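Local coordinates for extracellular solute-binding protein family 1 (Kribbella flavida, PDB 5IXP) that probably captures a solute, perhaps a sugar, outside the cell and delivers it to an ABC transporter, at residues P115-Y120 and W257-V262. Numbering follows the deposited sequence.
Sequences PEAICY and WDVADV
Tyr120 and Asp258 form one hydrogen-bonded pair of an antiparallel ladder, and Ile118 with Ala260 forms the next. Two bonds link the first pair: Tyr120 N donates to Asp258 O, and Asp258 N returns a bond to Tyr120 O, each 3.0 Å. Between Ala260 N and Ile118 O the bond is 2.9 Å and nearly straight, 176° at the hydrogen. At the intervening non-hydrogen-bonded pair, the CA atoms of Cys119 and Val259 close to 4.1 Å, and CA-H...O contacts supplement the ladder.

Aromatic packing differs on the two faces. With CG between the backbone N and the carbonyl carbon (chi1 63°), Tyr120 lies alongside Asp258, whose CB sits over one ring face, 3.5 Å from Tyr120 CZ; ring and carboxylate planes are only 13° apart. Ala260 N meets the edge of this ring, and Tyr120 OH is hydrogen-bonded to Thr132 O. Replacing Tyr120 by an alanine is likely to open a gap beside Asp258 CB and Ala260 CB and to leave Thr132 O without the hydroxyl. On the other face, in the conformers modelled here, Cys119 SG approaches Trp257 CZ3 obliquely at 3.6 Å, a sulfur-aromatic contact, while Ala117 CB touches Val259 CG2 at 3.5 Å.

The buried carboxylate of Asp258 is held by both hydrogen bonds and charge: OD1 accepts from Val259 N (2.8 Å) and forms a salt bridge with Arg134, while OD2 makes a salt bridge with Arg122 and accepts a hydrogen bond from Asn331 ND2, which is likely to stabilise the anion.

Cys119 is disulfide-bonded to Cys237 on strand 232-238, which also pairs with strand 108-121. Strand 257-260 thus joins a central strand of the mixed sheet within one lobe, an arrangement consistent with the two-lobed periplasmic-binding-protein fold of ABC-transporter solute receptors.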
loop_
_atom_site.group_PDB
_atom_site.type_symbol
_atom_site.label_atom_id
_atom_site.label_comp_id
_atom_site.label_asym_id
_atom_site.label_seq_id
_atom_site.Cartn_x
_atom_site.Cartn_y
_atom_site.Cartn_z
ATOM N N PRO A 115 5.528 3.461 -0.827
ATOM C CA PRO A 115 6.022 4.180 0.357
ATOM C C PRO A 115 5.334 5.531 0.472
ATOM O O PRO A 115 5.109 6.219 -0.524
ATOM C CB PRO A 115 7.521 4.325 0.084
ATOM C CG PRO A 115 7.604 4.394 -1.412
ATOM C CD PRO A 115 6.545 3.400 -1.896
ATOM N N GLU A 116 4.969 5.898 1.698
ATOM C CA GLU A 116 4.043 6.997 1.914
ATOM C C GLU A 116 4.725 8.244 2.451
ATOM O O GLU A 116 5.584 8.170 3.337
ATOM C CB GLU A 116 2.939 6.586 2.878
ATOM C CG GLU A 116 2.028 5.507 2.291
ATOM C CD GLU A 116 0.965 5.098 3.258
ATOM O OE1 GLU A 116 1.279 4.363 4.214
ATOM O OE2 GLU A 116 -0.184 5.523 3.065
ATOM N N ALA A 117 4.298 9.387 1.933
ATOM C CA ALA A 117 4.663 10.695 2.457
ATOM C C ALA A 117 3.379 11.402 2.887
ATOM O O ALA A 117 2.302 10.806 2.900
ATOM C CB ALA A 117 5.443 11.491 1.410
ATOM N N ILE A 118 3.490 12.677 3.249
ATOM C CA ILE A 118 2.317 13.524 3.432
ATOM C C ILE A 118 2.289 14.534 2.298
ATOM O O ILE A 118 3.199 15.362 2.174
ATOM C CB ILE A 118 2.303 14.240 4.794
ATOM C CG1 ILE A 118 2.279 13.239 5.964
ATOM C CG2 ILE A 118 1.092 15.157 4.873
ATOM C CD1 ILE A 118 1.042 12.317 6.001
ATOM N N CYS A 119 1.279 14.448 1.444
ATOM C CA CYS A 119 1.074 15.538 0.508
ATOM C C CYS A 119 0.159 16.571 1.150
ATOM O O CYS A 119 -0.589 16.284 2.090
ATOM C CB CYS A 119 0.496 15.045 -0.823
ATOM S SG CYS A 119 -1.070 14.158 -0.720
ATOM N N TYR A 120 0.250 17.796 0.657
ATOM C CA TYR A 120 -0.483 18.885 1.300
ATOM C C TYR A 120 -0.760 20.029 0.335
ATOM O O TYR A 120 -0.050 20.236 -0.654
ATOM C CB TYR A 120 0.257 19.419 2.539
ATOM C CG TYR A 120 1.608 20.040 2.239
ATOM C CD1 TYR A 120 2.742 19.244 2.080
ATOM C CD2 TYR A 120 1.753 21.422 2.125
ATOM C CE1 TYR A 120 3.981 19.807 1.805
ATOM C CE2 TYR A 120 2.990 21.998 1.851
ATOM C CZ TYR A 120 4.101 21.182 1.690
ATOM O OH TYR A 120 5.333 21.733 1.415
ATOM N N TRP A 257 -0.337 21.943 -4.798
ATOM C CA TRP A 257 0.066 20.740 -4.083
ATOM C C TRP A 257 1.581 20.656 -3.924
ATOM O O TRP A 257 2.348 21.126 -4.773
ATOM C CB TRP A 257 -0.435 19.476 -4.794
ATOM C CG TRP A 257 -1.880 19.138 -4.556
ATOM C CD1 TRP A 257 -2.933 19.387 -5.394
ATOM C CD2 TRP A 257 -2.425 18.466 -3.413
ATOM N NE1 TRP A 257 -4.105 18.913 -4.834
ATOM C CE2 TRP A 257 -3.817 18.343 -3.622
ATOM C CE3 TRP A 257 -1.870 17.959 -2.229
ATOM C CZ2 TRP A 257 -4.660 17.737 -2.692
ATOM C CZ3 TRP A 257 -2.704 17.362 -1.310
ATOM C CH2 TRP A 257 -4.089 17.252 -1.547
ATOM N N ASP A 258 2.000 20.056 -2.811
ATOM C CA ASP A 258 3.398 19.743 -2.555
ATOM C C ASP A 258 3.437 18.433 -1.781
ATOM O O ASP A 258 2.401 17.889 -1.386
ATOM C CB ASP A 258 4.105 20.865 -1.781
ATOM C CG ASP A 258 5.584 21.001 -2.149
ATOM O OD1 ASP A 258 6.234 19.974 -2.481
ATOM O OD2 ASP A 258 6.091 22.146 -2.109
ATOM N N VAL A 259 4.636 17.917 -1.562
ATOM C CA VAL A 259 4.777 16.706 -0.768
ATOM C C VAL A 259 5.951 16.883 0.178
ATOM O O VAL A 259 7.008 17.396 -0.204
ATOM C CB VAL A 259 4.929 15.448 -1.652
ATOM C CG1 VAL A 259 6.113 15.577 -2.566
ATOM C CG2 VAL A 259 5.042 14.203 -0.789
ATOM N N ALA A 260 5.735 16.492 1.428
ATOM C CA ALA A 260 6.700 16.624 2.506
ATOM C C ALA A 260 7.357 15.276 2.786
ATOM O O ALA A 260 6.685 14.241 2.810
ATOM C CB ALA A 260 6.028 17.158 3.775
ATOM N N ASP A 261 8.674 15.298 3.005
ATOM C CA ASP A 261 9.459 14.084 3.219
ATOM C C ASP A 261 9.334 13.658 4.680
ATOM O O ASP A 261 10.248 13.817 5.494
ATOM C CB ASP A 261 10.911 14.337 2.833
ATOM C CG ASP A 261 11.775 13.079 2.885
ATOM O OD1 ASP A 261 11.274 11.987 3.234
ATOM O OD2 ASP A 261 12.976 13.191 2.584
ATOM N N VAL A 262 8.166 13.102 5.007
ATOM C CA VAL A 262 7.827 12.776 6.389
ATOM C C VAL A 262 6.664 11.807 6.351
ATOM O O VAL A 262 5.885 11.788 5.392
ATOM C CB VAL A 262 7.470 14.050 7.204
ATOM C CG1 VAL A 262 6.141 14.631 6.722
ATOM C CG2 VAL A 262 7.390 13.752 8.702
#